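Local coordinates for protein mitochondrial ubiquitin ligase activator of NFKB 1 (Homo sapiens, PDB 6M2D) that acts as a mitochondrial E3 ubiquitin and SUMO ligase, its RING domain being required for the transfer of ubiquitin from an E2 enzyme to substrates, at residues H24-T29 with C41-Q46. Numbering follows the deposited sequence.
Sequences HVCSCT and CPICRQ. With ZN (zinc ion), chain H; ZN (zinc ion), chain G; SO4 (sulfate ion), chain J.
One face of the H24 imidazole is covered by I43, whose CG2 methyl sits almost on the ring normal, 4.0 Å from the centroid, in a CH-pi contact. At the ring's edge and in its plane lies C44 SG, with C44 CB 3.5 Å from H24 CE1, while C41 SG approaches obliquely. The R45 guanidinium meets at its edge a sulfate, probably from the crystallisation liquor, R45 NH2 hydrogen-bonding SO4 O2 at 3.0 Å. Zinc draws the ligands together: H24 ND1 binds it at 2.1 Å and C41 SG at 2.3 Å, C44 SG joins them, and C22 completes the tetrahedron. The C41 thiolate also accepts two weak hydrogen bonds from the backbone N-H groups of I43 and C44, and Q46 N donates to C44 SG; such donors probably offset part of the sulfurs' negative charge. With I43 CG2 anti to the backbone N (chi1 -60° for CG1) and over the imidazole, CG1 turns to C26 CB, 3.5 Å away. C26 SG, not itself a zinc ligand, packs against P42 CD at 3.7 Å. C28 SG binds the other zinc with C7, C10 and C31. Here is the RING-finger cross-brace: ligand pairs alternate between two zincs, and the C-P-I-C loop supplies the last pair.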
loop_
_atom_site.group_PDB
_atom_site.type_symbol
_atom_site.label_atom_id
_atom_site.label_comp_id
_atom_site.label_asym_id
_atom_site.label_seq_id
_atom_site.Cartn_x
_atom_site.Cartn_y
_atom_site.Cartn_z
ATOM N N HIS A 24 -3.514 4.072 -5.385
ATOM C CA HIS A 24 -2.102 3.749 -5.502
ATOM C C HIS A 24 -1.821 2.324 -5.047
ATOM O O HIS A 24 -2.417 1.832 -4.085
ATOM C CB HIS A 24 -1.267 4.754 -4.708
ATOM C CG HIS A 24 -1.190 6.093 -5.368
ATOM N ND1 HIS A 24 -1.511 7.267 -4.722
ATOM C CD2 HIS A 24 -0.850 6.439 -6.633
ATOM C CE1 HIS A 24 -1.361 8.281 -5.558
ATOM N NE2 HIS A 24 -0.961 7.803 -6.723
ATOM N N VAL A 25 -0.921 1.662 -5.767
ATOM C CA VAL A 25 -0.431 0.324 -5.450
ATOM C C VAL A 25 1.003 0.499 -4.976
ATOM O O VAL A 25 1.924 0.573 -5.792
ATOM C CB VAL A 25 -0.493 -0.615 -6.662
ATOM C CG1 VAL A 25 0.105 -1.982 -6.316
ATOM C CG2 VAL A 25 -1.917 -0.752 -7.169
ATOM N N CYS A 26 1.210 0.585 -3.665
ATOM C CA CYS A 26 2.563 0.830 -3.177
ATOM C C CYS A 26 2.981 -0.030 -1.998
ATOM O O CYS A 26 4.145 0.066 -1.601
ATOM C CB CYS A 26 2.737 2.302 -2.764
ATOM S SG CYS A 26 1.537 2.850 -1.526
ATOM N N SER A 27 2.107 -0.846 -1.413
ATOM C CA SER A 27 2.429 -1.429 -0.119
ATOM C C SER A 27 2.065 -2.908 -0.069
ATOM O O SER A 27 1.146 -3.364 -0.754
ATOM C CB SER A 27 1.704 -0.669 1.012
ATOM O OG SER A 27 1.712 -1.412 2.220
ATOM N N CYS A 28 2.801 -3.656 0.755
ATOM C CA CYS A 28 2.383 -4.998 1.119
ATOM C C CYS A 28 1.341 -4.919 2.227
ATOM O O CYS A 28 1.080 -3.853 2.791
ATOM C CB CYS A 28 3.571 -5.836 1.575
ATOM S SG CYS A 28 4.249 -5.352 3.189
ATOM N N THR A 29 0.752 -6.071 2.563
ATOM C CA THR A 29 -0.344 -6.060 3.529
ATOM C C THR A 29 0.154 -5.795 4.947
ATOM O O THR A 29 -0.511 -5.100 5.723
ATOM C CB THR A 29 -1.124 -7.376 3.479
ATOM O OG1 THR A 29 -1.357 -7.748 2.116
ATOM C CG2 THR A 29 -2.467 -7.207 4.175
ATOM N N CYS A 41 -1.761 7.165 2.676
ATOM C CA CYS A 41 -1.032 6.514 1.596
ATOM C C CYS A 41 0.421 6.973 1.588
ATOM O O CYS A 41 0.686 8.186 1.603
ATOM C CB CYS A 41 -1.685 6.826 0.251
ATOM S SG CYS A 41 -0.731 6.263 -1.178
ATOM N N PRO A 42 1.392 6.053 1.569
ATOM C CA PRO A 42 2.801 6.477 1.515
ATOM C C PRO A 42 3.136 7.334 0.301
ATOM O O PRO A 42 4.073 8.138 0.367
ATOM C CB PRO A 42 3.567 5.147 1.499
ATOM C CG PRO A 42 2.629 4.170 2.177
ATOM C CD PRO A 42 1.244 4.601 1.771
ATOM N N ILE A 43 2.386 7.206 -0.797
ATOM C CA ILE A 43 2.721 7.930 -2.024
ATOM C C ILE A 43 2.158 9.339 -1.996
ATOM O O ILE A 43 2.878 10.317 -2.225
ATOM C CB ILE A 43 2.208 7.178 -3.264
ATOM C CG1 ILE A 43 2.833 5.788 -3.352
ATOM C CG2 ILE A 43 2.493 8.005 -4.519
ATOM C CD1 ILE A 43 4.320 5.817 -3.395
ATOM N N CYS A 44 0.859 9.465 -1.757
ATOM C CA CYS A 44 0.183 10.737 -1.933
ATOM C C CYS A 44 -0.293 11.353 -0.630
ATOM O O CYS A 44 -0.733 12.508 -0.643
ATOM C CB CYS A 44 -1.001 10.568 -2.903
ATOM S SG CYS A 44 -2.389 9.696 -2.200
ATOM N N ARG A 45 -0.193 10.623 0.482
ATOM C CA ARG A 45 -0.557 11.036 1.839
ATOM C C ARG A 45 -2.057 11.204 2.044
ATOM O O ARG A 45 -2.476 11.731 3.082
ATOM C CB ARG A 45 0.154 12.325 2.278
ATOM C CG ARG A 45 1.661 12.312 2.127
ATOM C CD ARG A 45 2.339 11.285 3.025
ATOM N NE ARG A 45 2.156 11.555 4.450
ATOM C CZ ARG A 45 2.273 10.630 5.398
ATOM N NH1 ARG A 45 2.585 9.379 5.076
ATOM N NH2 ARG A 45 2.075 10.950 6.668
ATOM N N GLN A 46 -2.882 10.768 1.100
ATOM C CA GLN A 46 -4.320 10.763 1.327
ATOM C C GLN A 46 -4.696 9.689 2.333
ATOM O O GLN A 46 -4.051 8.641 2.430
ATOM C CB GLN A 46 -5.075 10.499 0.029
ATOM C CG GLN A 46 -5.620 11.725 -0.645
ATOM C CD GLN A 46 -6.306 11.371 -1.939
ATOM O OE1 GLN A 46 -5.680 11.363 -3.003
ATOM N NE2 GLN A 46 -7.595 11.048 -1.858
HETATM ZN ZN ZN H . -2.073 7.339 -2.715
HETATM ZN ZN ZN G . 5.904 -3.664 3.234
HETATM S S SO4 J . 1.023 14.165 8.245
HETATM O O1 SO4 J . 2.194 14.207 7.364
HETATM O O2 SO4 J . 0.235 12.960 7.978
HETATM O O3 SO4 J . 1.459 14.135 9.643
HETATM O O4 SO4 J . 0.208 15.357 7.997
#